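Local coordinates for protein putative surface-anchored fimbrial subunit (Corynebacterium diphtheriae, PDB 3HR6) that forms the repeating shaft subunit of surface pili, its tandem Ig-like modules stabilized by isopeptide and disulfide bonds, and probably serves in adhesion, at residues A[164-169]-A[255-260]; A[159-164]-A[366-371]; A[149-154]-A[300-305]; A[190-195]-A[229-234]; A[261-266]-A[421-426]. One frame throughout, in Å; residues are numbered along the deposited sequence.

Interaction 1: residues A[164-169]-A[255-260]; sequences GENVKY and EFEAPV. With CA (calcium ion), chain B.
K168 crosses E257 at a slant on one face of an antiparallel strand pair, 166-169 against 255-259, whose short axes run 154° apart. Its CG stands anti to the backbone N (chi1 179°) and the rest of the chain is extended, which carries the ammonium along the neighbouring strand. CB packs 3.9 Å from CG of E257, CG turns toward the carbonyl O of F256, and CD again meets CG of E257. CE then reaches OE1 of E255 at 3.5 Å, while NZ and that same OE1 form a long salt bridge of 3.7 Å. A water accepts a weak bond from NZ and donates to OE2 of E257, so the second carboxylate is reached indirectly.

The other face carries V167, A258, Y169 and F256. CB of Y169 sits over the face of the F256 ring, 4.2 Å from its centroid, a CH-pi contact; the two rings themselves are oblique, with planes 55° apart. V167 N and Y169 N donate to A258 O and F256 O, each bond being returned, and V260 N gives its hydrogen to E165 O at 2.8 Å. Just before the strand, OE1 of E165 binds the calcium ion at 2.5 Å. Chemically, the pair is held mainly by its backbone bonds, with a loose ionic face, an apolar face that includes the Y169-F256 pair, and a calcium ligand at one end.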
# COMPACT_ATOMS: atom_id res chain seq x y z
N GLY A 164 -18.50 -6.30 10.81
CA GLY A 164 -19.23 -7.54 10.83
C GLY A 164 -19.36 -8.14 9.44
O GLY A 164 -19.78 -9.29 9.30
N GLU A 165 -18.97 -7.37 8.44
CA GLU A 165 -18.91 -7.85 7.07
C GLU A 165 -17.45 -7.84 6.56
O GLU A 165 -16.53 -7.39 7.22
CB GLU A 165 -19.73 -6.91 6.18
CG GLU A 165 -21.23 -6.87 6.52
CD GLU A 165 -22.10 -6.78 5.26
OE1 GLU A 165 -21.89 -5.89 4.43
OE2 GLU A 165 -23.01 -7.61 5.12
N ASN A 166 -17.28 -8.36 5.35
CA ASN A 166 -15.99 -8.35 4.71
C ASN A 166 -15.83 -7.21 3.71
O ASN A 166 -16.75 -6.81 3.03
CB ASN A 166 -15.75 -9.66 3.99
CG ASN A 166 -15.83 -10.85 4.90
OD1 ASN A 166 -15.17 -10.91 5.94
ND2 ASN A 166 -16.67 -11.81 4.54
N VAL A 167 -14.60 -6.71 3.67
CA VAL A 167 -14.14 -5.80 2.65
C VAL A 167 -13.36 -6.61 1.64
O VAL A 167 -12.79 -7.65 1.97
CB VAL A 167 -13.29 -4.64 3.24
CG1 VAL A 167 -11.99 -5.16 4.01
CG2 VAL A 167 -12.94 -3.56 2.16
N LYS A 168 -13.30 -6.10 0.43
CA LYS A 168 -12.43 -6.65 -0.61
C LYS A 168 -11.56 -5.52 -1.14
O LYS A 168 -12.01 -4.40 -1.32
CB LYS A 168 -13.27 -7.22 -1.73
CG LYS A 168 -12.48 -7.81 -2.90
CD LYS A 168 -13.41 -8.66 -3.75
CE LYS A 168 -12.83 -9.03 -5.03
NZ LYS A 168 -13.81 -9.81 -5.84
N TYR A 169 -10.28 -5.82 -1.32
CA TYR A 169 -9.35 -4.89 -1.93
C TYR A 169 -8.79 -5.46 -3.21
O TYR A 169 -8.65 -6.65 -3.36
CB TYR A 169 -8.21 -4.56 -1.00
CG TYR A 169 -8.59 -3.77 0.19
CD1 TYR A 169 -9.14 -2.51 0.07
CD2 TYR A 169 -8.41 -4.28 1.45
CE1 TYR A 169 -9.50 -1.77 1.23
CE2 TYR A 169 -8.73 -3.57 2.57
CZ TYR A 169 -9.29 -2.32 2.45
OH TYR A 169 -9.61 -1.70 3.64
N GLU A 255 -6.19 -9.54 -5.58
CA GLU A 255 -7.42 -9.26 -4.86
C GLU A 255 -7.53 -10.11 -3.63
O GLU A 255 -7.06 -11.22 -3.61
CB GLU A 255 -8.64 -9.50 -5.72
CG GLU A 255 -8.74 -8.50 -6.83
CD GLU A 255 -10.06 -8.62 -7.59
OE1 GLU A 255 -10.61 -9.75 -7.70
OE2 GLU A 255 -10.56 -7.58 -8.05
N PHE A 256 -8.11 -9.54 -2.58
CA PHE A 256 -8.38 -10.31 -1.38
C PHE A 256 -9.53 -9.71 -0.59
O PHE A 256 -9.86 -8.54 -0.73
CB PHE A 256 -7.10 -10.40 -0.53
CG PHE A 256 -6.62 -9.10 0.03
CD1 PHE A 256 -6.93 -8.70 1.31
CD2 PHE A 256 -5.80 -8.25 -0.75
CE1 PHE A 256 -6.45 -7.47 1.80
CE2 PHE A 256 -5.34 -7.02 -0.26
CZ PHE A 256 -5.64 -6.66 1.02
N GLU A 257 -10.10 -10.57 0.26
CA GLU A 257 -11.12 -10.17 1.20
C GLU A 257 -10.58 -10.30 2.64
O GLU A 257 -9.72 -11.14 2.92
CB GLU A 257 -12.38 -11.00 1.06
CG GLU A 257 -13.11 -10.82 -0.24
CD GLU A 257 -14.48 -11.49 -0.24
OE1 GLU A 257 -15.06 -11.68 0.85
OE2 GLU A 257 -14.98 -11.82 -1.34
N ALA A 258 -11.08 -9.44 3.51
CA ALA A 258 -10.81 -9.59 4.94
C ALA A 258 -11.99 -9.10 5.75
O ALA A 258 -12.71 -8.21 5.31
CB ALA A 258 -9.57 -8.82 5.32
N PRO A 259 -12.16 -9.67 6.96
CA PRO A 259 -13.27 -9.22 7.80
C PRO A 259 -13.01 -7.86 8.46
O PRO A 259 -11.93 -7.57 8.97
CB PRO A 259 -13.42 -10.34 8.82
CG PRO A 259 -12.20 -11.04 8.85
CD PRO A 259 -11.54 -10.89 7.48
N VAL A 260 -14.02 -7.01 8.40
CA VAL A 260 -13.94 -5.74 9.13
C VAL A 260 -14.36 -6.05 10.56
O VAL A 260 -15.54 -6.30 10.79
CB VAL A 260 -14.81 -4.63 8.49
CG1 VAL A 260 -14.70 -3.34 9.26
CG2 VAL A 260 -14.39 -4.36 7.03
CA CA B . -21.72 -5.64 1.90
O HOH W 1 -16.43 -9.00 10.13
O HOH W 2 -23.37 -7.54 2.60
O HOH W 3 -19.79 -7.30 2.59
O HOH W 4 -13.80 -12.33 -3.78

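Interaction 2: residues A[159-164]-A[366-371]. With CA (calcium ion), chain B.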
# COMPACT_ATOMS: atom_id res chain seq x y z
N PRO A 159 -25.36 -2.89 1.93
CA PRO A 159 -24.38 -1.99 1.32
C PRO A 159 -23.13 -1.80 2.15
O PRO A 159 -23.19 -1.67 3.36
CB PRO A 159 -25.15 -0.67 1.24
CG PRO A 159 -26.55 -1.12 1.10
CD PRO A 159 -26.72 -2.34 1.91
N GLY A 160 -22.00 -1.70 1.46
CA GLY A 160 -20.76 -1.43 2.13
C GLY A 160 -20.19 -2.59 2.88
O GLY A 160 -20.64 -3.78 2.74
N PHE A 161 -19.24 -2.25 3.76
CA PHE A 161 -18.56 -3.24 4.60
C PHE A 161 -18.45 -2.68 6.00
O PHE A 161 -17.38 -2.44 6.55
CB PHE A 161 -17.20 -3.70 4.04
CG PHE A 161 -16.46 -2.65 3.25
CD1 PHE A 161 -15.58 -1.76 3.87
CD2 PHE A 161 -16.59 -2.59 1.86
CE1 PHE A 161 -14.90 -0.83 3.12
CE2 PHE A 161 -15.88 -1.66 1.14
CZ PHE A 161 -15.07 -0.75 1.79
N SER A 162 -19.62 -2.51 6.61
CA SER A 162 -19.68 -2.13 8.01
C SER A 162 -19.05 -3.26 8.87
O SER A 162 -18.87 -4.42 8.42
CB SER A 162 -21.14 -1.94 8.40
OG SER A 162 -21.68 -0.73 7.92
N VAL A 163 -18.69 -2.94 10.08
CA VAL A 163 -18.15 -3.92 11.01
C VAL A 163 -19.07 -5.14 11.02
O VAL A 163 -20.29 -5.03 11.15
CB VAL A 163 -18.00 -3.31 12.46
CG1 VAL A 163 -17.65 -4.41 13.49
CG2 VAL A 163 -16.94 -2.20 12.42
N GLY A 164 -18.50 -6.30 10.81
CA GLY A 164 -19.23 -7.54 10.83
C GLY A 164 -19.36 -8.14 9.44
O GLY A 164 -19.78 -9.29 9.30
N GLY A 366 -19.53 1.43 13.90
CA GLY A 366 -19.00 0.71 12.77
C GLY A 366 -19.77 0.68 11.48
O GLY A 366 -19.69 -0.28 10.66
N ILE A 367 -20.49 1.77 11.25
CA ILE A 367 -21.25 1.98 10.07
C ILE A 367 -20.29 2.47 8.98
O ILE A 367 -19.76 3.58 9.07
CB ILE A 367 -22.37 3.03 10.26
CG1 ILE A 367 -23.33 2.63 11.40
CG2 ILE A 367 -23.11 3.17 8.99
CD1 ILE A 367 -24.18 3.79 11.97
N HIS A 368 -20.10 1.65 7.95
CA HIS A 368 -19.26 2.06 6.81
C HIS A 368 -20.10 2.95 5.92
O HIS A 368 -21.12 2.55 5.37
CB HIS A 368 -18.76 0.83 6.05
CG HIS A 368 -18.14 1.17 4.73
ND1 HIS A 368 -18.39 0.46 3.56
CD2 HIS A 368 -17.28 2.16 4.39
CE1 HIS A 368 -17.68 0.98 2.58
NE2 HIS A 368 -17.03 2.05 3.05
N LEU A 369 -19.67 4.19 5.76
CA LEU A 369 -20.42 5.18 5.02
C LEU A 369 -20.06 5.27 3.54
O LEU A 369 -20.91 5.49 2.71
CB LEU A 369 -20.20 6.53 5.67
CG LEU A 369 -20.70 6.63 7.09
CD1 LEU A 369 -20.22 7.95 7.65
CD2 LEU A 369 -22.22 6.61 7.14
N GLY A 370 -18.78 5.07 3.24
CA GLY A 370 -18.30 5.22 1.88
C GLY A 370 -16.79 5.17 1.83
O GLY A 370 -16.16 5.00 2.87
N THR A 371 -16.25 5.35 0.63
CA THR A 371 -14.82 5.13 0.38
C THR A 371 -14.26 6.17 -0.59
O THR A 371 -14.87 6.54 -1.59
CB THR A 371 -14.57 3.73 -0.18
OG1 THR A 371 -15.07 2.79 0.75
CG2 THR A 371 -13.07 3.51 -0.37
CA CA B . -21.72 -5.64 1.90
O HOH W 5 -22.00 -0.10 5.33
O HOH W 3 -19.79 -7.30 2.59
O HOH W 2 -23.37 -7.54 2.60
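The rings of F161 and H368 form a face-to-face stack, centroids 3.8 Å apart and planes 18° from parallel. CE1 of H368 lies over the centre of the F161 ring, whereas CE1 of F161 sits toward the rim of the imidazole. The imidazole edge is occupied too: CA of G160 comes to 3.4 Å from ND1, and on the other side NE2 is 3.1 Å from OG1 of T371, a hydrogen bond in which either atom could be the donor. ND1 accepts the backbone N-H of F161 at 2.8 Å, in a nearly straight bond whose donor is tilted 21° out of the ring plane. Ring rotation is thus fixed from both nitrogens as well as from the face.

S162 continues the junction. Its OG stands anti to the carbonyl carbon (chi1 -76°) and there receives H368 N at 2.9 Å; a water lies within bonding distance of the same OG and of the carbonyl O atoms of P159 and H368. V163 N donates to G366 O at 2.9 Å, while V163 CG2 packs on CA of G366.

G160 O binds the calcium ion at 2.3 Å, so the loop that stacks on H368 is also a metal loop. It joins strands 148-152 and 166-174, and it is laid against strand 361-375, whose neighbour 302-315 brings F306 to the imidazole and S304 to F161 and T371.

Interaction 3: residues A[149-154]-A[300-305]; sequences KTAVDP and SRVSSK. With CA (calcium ion), chain B.
V302 and K149 meet at about a right angle. The isopropyl group of V302 points at strand 149-152, and its two methyls divide the work: CG2, anti to the carbonyl carbon, reaches CG of K149 at 3.7 Å and also packs against the K149 carbonyl, while CG1, anti to the backbone N (chi1 176°), meets CB of A151 at 3.9 Å. The lysine chain starts toward the second segment, then runs extended and leads its tip away from it.

S300 addresses the backbone instead. Its OG accepts K149 N at 3.0 Å, with an N-H...O angle of 154°. A water accepts from the same hydroxyl and donates to K149 O and R301 O, at 2.6 and 2.7 Å respectively, so that OG and the water together bridge the two chains where direct backbone bonds are absent. The strand axes agree with this: they come no closer than 7.3 Å and point 31° apart, a packing of strands from two sheets and not a paired one.

At the far end of 149-154, beyond the reach of the other segment, D153 binds the calcium ion through both carboxylate oxygens, OD1 at 2.5 Å and OD2 at 2.7 Å.

K149 NZ is covalently joined to CG of N271 and hydrogen-bonded to OD2 of D191, and the lysine chain packs by the Y169 ring. A Lys-Asn isopeptide bond between strands 148-152 and 268-276 of facing sheets is characteristic of Ig-like modules of Gram-positive pilins, and the acidic neighbour is consistent with a role in forming the bond.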
# COMPACT_ATOMS: atom_id res chain seq x y z
N LYS A 149 -4.85 0.90 -5.88
CA LYS A 149 -5.61 0.16 -4.90
C LYS A 149 -7.03 0.69 -4.83
O LYS A 149 -7.26 1.89 -4.67
CB LYS A 149 -4.94 0.20 -3.53
CG LYS A 149 -5.67 -0.64 -2.50
CD LYS A 149 -4.98 -0.73 -1.20
CE LYS A 149 -5.84 -1.50 -0.18
NZ LYS A 149 -5.09 -2.03 0.98
N THR A 150 -7.99 -0.21 -4.89
CA THR A 150 -9.39 0.09 -4.68
C THR A 150 -10.02 -0.87 -3.68
O THR A 150 -9.48 -1.94 -3.39
CB THR A 150 -10.14 0.04 -5.98
OG1 THR A 150 -9.98 -1.25 -6.63
CG2 THR A 150 -9.72 1.21 -6.89
N ALA A 151 -11.19 -0.49 -3.20
CA ALA A 151 -12.02 -1.31 -2.31
C ALA A 151 -13.31 -1.62 -3.03
O ALA A 151 -13.81 -0.83 -3.82
CB ALA A 151 -12.32 -0.61 -1.01
N VAL A 152 -13.81 -2.84 -2.80
CA VAL A 152 -15.00 -3.37 -3.43
C VAL A 152 -15.84 -3.98 -2.30
O VAL A 152 -15.30 -4.54 -1.37
CB VAL A 152 -14.60 -4.45 -4.45
CG1 VAL A 152 -15.80 -5.19 -4.95
CG2 VAL A 152 -13.81 -3.76 -5.60
N ASP A 153 -17.16 -3.83 -2.37
CA ASP A 153 -18.05 -4.55 -1.46
C ASP A 153 -18.25 -5.96 -2.05
O ASP A 153 -18.84 -6.14 -3.15
CB ASP A 153 -19.40 -3.85 -1.34
CG ASP A 153 -20.33 -4.55 -0.37
OD1 ASP A 153 -19.87 -5.51 0.29
OD2 ASP A 153 -21.50 -4.10 -0.26
N PRO A 154 -17.75 -6.99 -1.36
CA PRO A 154 -17.83 -8.35 -1.94
C PRO A 154 -19.18 -9.02 -1.80
O PRO A 154 -19.40 -10.11 -2.37
CB PRO A 154 -16.79 -9.13 -1.13
CG PRO A 154 -16.72 -8.45 0.13
CD PRO A 154 -16.96 -6.99 -0.14
N SER A 300 -1.72 3.89 -4.61
CA SER A 300 -2.72 4.90 -4.24
C SER A 300 -3.43 4.51 -2.94
O SER A 300 -3.48 3.32 -2.55
CB SER A 300 -3.75 5.08 -5.33
OG SER A 300 -4.49 3.88 -5.54
N ARG A 301 -3.89 5.50 -2.20
CA ARG A 301 -4.51 5.23 -0.93
C ARG A 301 -5.98 4.92 -1.09
O ARG A 301 -6.64 5.51 -1.93
CB ARG A 301 -4.37 6.45 -0.02
CG ARG A 301 -2.95 6.76 0.40
CD ARG A 301 -2.90 8.15 1.00
NE ARG A 301 -1.63 8.35 1.67
CZ ARG A 301 -1.41 8.12 2.97
NH1 ARG A 301 -2.37 7.68 3.78
NH2 ARG A 301 -0.19 8.35 3.45
N VAL A 302 -6.47 4.06 -0.19
CA VAL A 302 -7.89 3.81 -0.05
C VAL A 302 -8.24 4.18 1.36
O VAL A 302 -7.55 3.80 2.32
CB VAL A 302 -8.29 2.36 -0.37
CG1 VAL A 302 -9.83 2.18 -0.08
CG2 VAL A 302 -8.07 2.08 -1.80
N SER A 303 -9.29 5.01 1.50
CA SER A 303 -9.76 5.37 2.84
C SER A 303 -11.28 5.23 2.93
O SER A 303 -12.02 5.94 2.27
CB SER A 303 -9.34 6.77 3.23
OG SER A 303 -9.80 7.17 4.55
N SER A 304 -11.73 4.27 3.72
CA SER A 304 -13.15 4.04 3.92
C SER A 304 -13.58 4.71 5.20
O SER A 304 -12.91 4.61 6.21
CB SER A 304 -13.43 2.54 3.96
OG SER A 304 -13.09 1.97 2.70
N LYS A 305 -14.69 5.44 5.14
CA LYS A 305 -15.09 6.33 6.21
C LYS A 305 -16.21 5.69 7.03
O LYS A 305 -17.15 5.18 6.47
CB LYS A 305 -15.59 7.62 5.59
CG LYS A 305 -14.67 8.21 4.52
CD LYS A 305 -13.30 8.56 5.07
CE LYS A 305 -12.47 9.25 4.00
NZ LYS A 305 -11.13 9.66 4.49
CA CA B . -21.72 -5.64 1.90
O HOH W 6 -6.91 4.41 -4.40
O HOH W 3 -19.79 -7.30 2.59
O HOH W 2 -23.37 -7.54 2.60

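Interaction 4: residues A[190-195]-A[229-234]; sequences ADKLPA and RTVLSV
A190 lies within an antiparallel strand pair in the sheet of an Ig-like pilin module, its CA 4.3 Å from that of S233 in a non-hydrogen-bonded position, and its CB lies near CG1 of V231. D191 follows in a hydrogen-bonded pair with L232: D191 N gives to L232 O, and L232 N returns to D191 O, both at 2.8 Å. The carboxylate of D191, on the same face as the L232 side chain, has K149 as its polar partner.

K192 pairs with V231 and packs its CG on the CG2 methyl. Its chain, anti to the backbone N at chi1 (-173°) and extended beyond, crosses R229 at about a right angle, with CG over one face of the guanidinium. NZ and R229 NH1 are like charges only 4.3 Å apart, a cost probably offset by D285, which pairs with the lysine, and E287, which pairs with the arginine.

At L193 the strand has ended, yet L193 N still donates to T230 O, and CD1 rests near CB of L232. A water that accepts T230 N lies within bonding distance of P194 O, beyond the last direct backbone bond. A195 closes the segment with CB 3.7 Å from CG of R229. The bend of R229 at chi3 lets it grip two carbonyls in succession: NH2 reaches K192 O, and NE reaches L193 O at 2.9 Å, nearly straight (171°), in the guanidinium plane but above the plane of the carbonyl.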
# COMPACT_ATOMS: atom_id res chain seq x y z
N ALA A 190 3.09 -6.27 -1.34
CA ALA A 190 2.78 -6.47 0.07
C ALA A 190 1.80 -5.44 0.54
O ALA A 190 1.78 -4.31 0.06
CB ALA A 190 4.03 -6.37 0.96
N ASP A 191 0.98 -5.87 1.49
CA ASP A 191 -0.08 -4.98 1.99
C ASP A 191 -0.19 -5.19 3.46
O ASP A 191 -0.49 -6.31 3.91
CB ASP A 191 -1.40 -5.30 1.25
CG ASP A 191 -2.51 -4.31 1.56
OD1 ASP A 191 -2.59 -3.84 2.73
OD2 ASP A 191 -3.25 -4.00 0.63
N LYS A 192 0.10 -4.15 4.25
CA LYS A 192 -0.02 -4.24 5.70
C LYS A 192 -1.41 -3.75 5.99
O LYS A 192 -1.68 -2.54 5.95
CB LYS A 192 1.04 -3.41 6.44
CG LYS A 192 1.09 -3.58 7.95
CD LYS A 192 2.29 -2.73 8.47
CE LYS A 192 2.59 -2.91 9.92
NZ LYS A 192 3.72 -2.02 10.26
N LEU A 193 -2.31 -4.70 6.21
CA LEU A 193 -3.70 -4.39 6.38
C LEU A 193 -3.86 -3.45 7.58
O LEU A 193 -3.15 -3.59 8.55
CB LEU A 193 -4.52 -5.65 6.61
CG LEU A 193 -4.89 -6.54 5.39
CD1 LEU A 193 -3.67 -7.09 4.69
CD2 LEU A 193 -5.78 -7.68 5.81
N PRO A 194 -4.87 -2.57 7.50
CA PRO A 194 -5.15 -1.82 8.73
C PRO A 194 -5.54 -2.72 9.90
O PRO A 194 -6.07 -3.82 9.71
CB PRO A 194 -6.31 -0.90 8.33
CG PRO A 194 -6.96 -1.53 7.19
CD PRO A 194 -5.88 -2.38 6.46
N ALA A 195 -5.32 -2.27 11.13
CA ALA A 195 -5.56 -3.10 12.29
C ALA A 195 -6.98 -3.52 12.51
O ALA A 195 -7.21 -4.49 13.19
CB ALA A 195 -5.05 -2.42 13.56
N ARG A 229 -1.09 -5.86 13.18
CA ARG A 229 -1.52 -5.86 11.80
C ARG A 229 -0.98 -7.04 11.00
O ARG A 229 0.16 -7.45 11.17
CB ARG A 229 -1.15 -4.56 11.12
CG ARG A 229 -1.91 -3.36 11.77
CD ARG A 229 -1.25 -2.10 11.39
NE ARG A 229 -1.37 -1.83 9.97
CZ ARG A 229 -0.82 -0.80 9.33
NH1 ARG A 229 -0.02 0.04 9.97
NH2 ARG A 229 -1.00 -0.67 8.03
N THR A 230 -1.82 -7.56 10.11
CA THR A 230 -1.45 -8.60 9.15
C THR A 230 -0.90 -7.99 7.88
O THR A 230 -1.52 -7.12 7.28
CB THR A 230 -2.67 -9.45 8.76
OG1 THR A 230 -3.31 -9.94 9.93
CG2 THR A 230 -2.22 -10.65 7.91
N VAL A 231 0.27 -8.46 7.46
CA VAL A 231 0.80 -8.20 6.15
C VAL A 231 0.50 -9.41 5.25
O VAL A 231 0.75 -10.56 5.63
CB VAL A 231 2.33 -8.05 6.18
CG1 VAL A 231 2.87 -7.75 4.79
CG2 VAL A 231 2.75 -6.96 7.18
N LEU A 232 -0.08 -9.11 4.10
CA LEU A 232 -0.29 -10.07 3.02
C LEU A 232 0.79 -9.81 1.99
O LEU A 232 1.01 -8.69 1.61
CB LEU A 232 -1.65 -9.86 2.39
CG LEU A 232 -1.94 -10.63 1.08
CD1 LEU A 232 -1.83 -12.14 1.25
CD2 LEU A 232 -3.30 -10.24 0.53
N SER A 233 1.44 -10.86 1.52
CA SER A 233 2.55 -10.73 0.59
C SER A 233 2.39 -11.72 -0.53
O SER A 233 2.11 -12.87 -0.26
CB SER A 233 3.83 -11.10 1.32
OG SER A 233 4.94 -11.06 0.44
N VAL A 234 2.56 -11.22 -1.75
CA VAL A 234 2.50 -12.02 -2.99
C VAL A 234 3.82 -11.82 -3.69
O VAL A 234 4.20 -10.71 -3.98
CB VAL A 234 1.38 -11.58 -3.89
CG1 VAL A 234 1.48 -12.38 -5.26
CG2 VAL A 234 0.02 -11.78 -3.20
O HOH W 7 -4.51 -6.25 10.12

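Interaction 5: residues A[261-266]-A[421-426]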
# COMPACT_ATOMS: atom_id res chain seq x y z
N THR A 261 -13.45 -6.00 11.53
CA THR A 261 -13.75 -6.54 12.85
C THR A 261 -14.06 -5.49 13.88
O THR A 261 -14.67 -5.80 14.92
CB THR A 261 -12.64 -7.44 13.43
OG1 THR A 261 -11.53 -6.62 13.86
CG2 THR A 261 -12.14 -8.42 12.40
N LYS A 262 -13.69 -4.24 13.60
CA LYS A 262 -13.96 -3.18 14.56
C LYS A 262 -13.94 -1.85 13.91
O LYS A 262 -13.31 -1.65 12.87
CB LYS A 262 -13.00 -3.22 15.73
CG LYS A 262 -11.57 -3.02 15.38
CD LYS A 262 -10.66 -3.46 16.52
CE LYS A 262 -9.20 -3.23 16.23
NZ LYS A 262 -8.35 -3.55 17.45
N GLN A 263 -14.61 -0.91 14.57
CA GLN A 263 -14.69 0.43 14.06
C GLN A 263 -13.34 1.11 14.26
O GLN A 263 -12.83 1.16 15.39
CB GLN A 263 -15.73 1.21 14.86
CG GLN A 263 -15.80 2.70 14.51
CD GLN A 263 -16.91 3.38 15.27
OE1 GLN A 263 -18.03 3.60 14.74
NE2 GLN A 263 -16.62 3.74 16.49
N PRO A 264 -12.81 1.72 13.20
CA PRO A 264 -11.61 2.52 13.40
C PRO A 264 -11.92 3.67 14.36
O PRO A 264 -12.97 4.34 14.21
CB PRO A 264 -11.31 3.06 12.00
CG PRO A 264 -11.98 2.21 11.10
CD PRO A 264 -13.23 1.73 11.79
N GLU A 265 -11.05 3.84 15.32
CA GLU A 265 -11.25 4.90 16.34
C GLU A 265 -11.38 6.29 15.75
O GLU A 265 -12.14 7.12 16.30
CB GLU A 265 -10.14 4.85 17.37
CG GLU A 265 -10.22 3.61 18.21
CD GLU A 265 -9.35 3.69 19.42
OE1 GLU A 265 -9.87 4.04 20.50
OE2 GLU A 265 -8.12 3.46 19.29
N ASN A 266 -10.73 6.53 14.61
CA ASN A 266 -10.81 7.86 13.99
C ASN A 266 -11.69 7.81 12.76
O ASN A 266 -11.60 8.69 11.92
CB ASN A 266 -9.41 8.34 13.63
CG ASN A 266 -8.74 7.47 12.61
OD1 ASN A 266 -9.30 6.46 12.16
ND2 ASN A 266 -7.49 7.83 12.23
N ASN A 421 -12.15 13.05 7.79
CA ASN A 421 -10.94 12.43 8.33
C ASN A 421 -10.98 12.17 9.83
O ASN A 421 -9.96 11.90 10.45
CB ASN A 421 -9.70 13.26 7.94
CG ASN A 421 -9.68 14.68 8.49
OD1 ASN A 421 -10.59 15.17 9.18
ND2 ASN A 421 -8.60 15.36 8.15
N VAL A 422 -12.17 12.26 10.41
CA VAL A 422 -12.45 11.82 11.76
C VAL A 422 -13.75 10.99 11.75
O VAL A 422 -14.48 10.98 10.75
CB VAL A 422 -12.55 12.99 12.71
CG1 VAL A 422 -11.26 13.77 12.72
CG2 VAL A 422 -13.75 13.88 12.36
N LEU A 423 -14.03 10.30 12.85
CA LEU A 423 -15.22 9.50 12.97
C LEU A 423 -16.47 10.38 12.82
O LEU A 423 -16.58 11.41 13.44
CB LEU A 423 -15.23 8.77 14.31
CG LEU A 423 -16.39 7.84 14.60
CD1 LEU A 423 -16.29 6.61 13.74
CD2 LEU A 423 -16.42 7.46 16.05
N VAL A 424 -17.39 9.97 11.97
CA VAL A 424 -18.62 10.73 11.80
C VAL A 424 -19.58 10.28 12.89
O VAL A 424 -19.79 9.09 13.07
CB VAL A 424 -19.23 10.49 10.43
CG1 VAL A 424 -20.53 11.22 10.31
CG2 VAL A 424 -18.28 10.92 9.30
N GLU A 425 -20.14 11.23 13.63
CA GLU A 425 -21.04 10.89 14.72
C GLU A 425 -22.33 11.64 14.64
O GLU A 425 -22.39 12.78 14.18
CB GLU A 425 -20.34 11.16 16.05
CG GLU A 425 -19.18 10.20 16.22
CD GLU A 425 -18.76 10.07 17.65
OE1 GLU A 425 -17.70 10.65 17.96
OE2 GLU A 425 -19.51 9.41 18.43
N GLN A 426 -23.37 11.03 15.15
CA GLN A 426 -24.60 11.78 15.40
C GLN A 426 -25.16 11.29 16.73
O GLN A 426 -25.25 10.09 16.92
CB GLN A 426 -25.59 11.51 14.27
CG GLN A 426 -26.85 12.34 14.33
CD GLN A 426 -26.54 13.82 14.27
OE1 GLN A 426 -26.76 14.53 15.24
NE2 GLN A 426 -25.98 14.27 13.17
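L423 gives the largest surface to this contact, 81 Å², and its methyls meet the amide of Q263. CG of the leucine stands anti to the backbone N (chi1 -178°), which sends both methyls toward the loop 261-266. There the two side chains cross at about a right angle: CD1 lies 3.6 Å from OE1 of Q263 and as near to its CD, while CD2 comes to 3.8 Å from NE2. The methyl pair therefore spans the amide from its oxygen to its nitrogen. These are van der Waals contacts; the polar atoms of the amide are satisfied by other partners, OE1 by G366 N and NE2 by OE1 of Q308. Such bonds at both ends would hold the amide in a fixed rotation and present it to the leucine.

N266 contributes next, with 57 Å², but through its backbone. Its carbonyl O meets C of V422, 3.2 Å away and just before strand 424-426, and also receives a CA-H...O contact from V422. L423 N is 3.1 Å from the same O, yet the angle is too poor for a hydrogen bond, and none crosses between the segments. The N266 side chain points away and bonds through OD1 to Q268 N. CB of L423 also touches E265 O at 4.0 Å.

The contact lies at the surface, where the loop from strand 251-259 to strand 268-276 meets the start of strand 424-432. That strand runs parallel to 302-315, which supplies Q308, while 361-375 supplies G366 beside the glutamine.

How the interactions relate
Calcium unites interactions 1, 2 and 3: E165 OE1, G160 O and both carboxylate oxygens of D153 bind one ion, with D155 and Q158 completing the protein ligands. These three contacts have centres 10 to 11 Å apart, and 166-174 pairs directly with 148-152 through K168 O and V152 N (2.8 Å). Interaction 4 stands off the metal but meets interaction 3 at the isopeptide lysine, where K149 NZ and D191 OD2 are 2.7 Å apart; F256 of interaction 1 packs on L232. Interaction 5 joins interaction 2 through Q263 OE1 and G366 N, 2.8 Å apart, and its centre is about 21 Å from that of interaction 4.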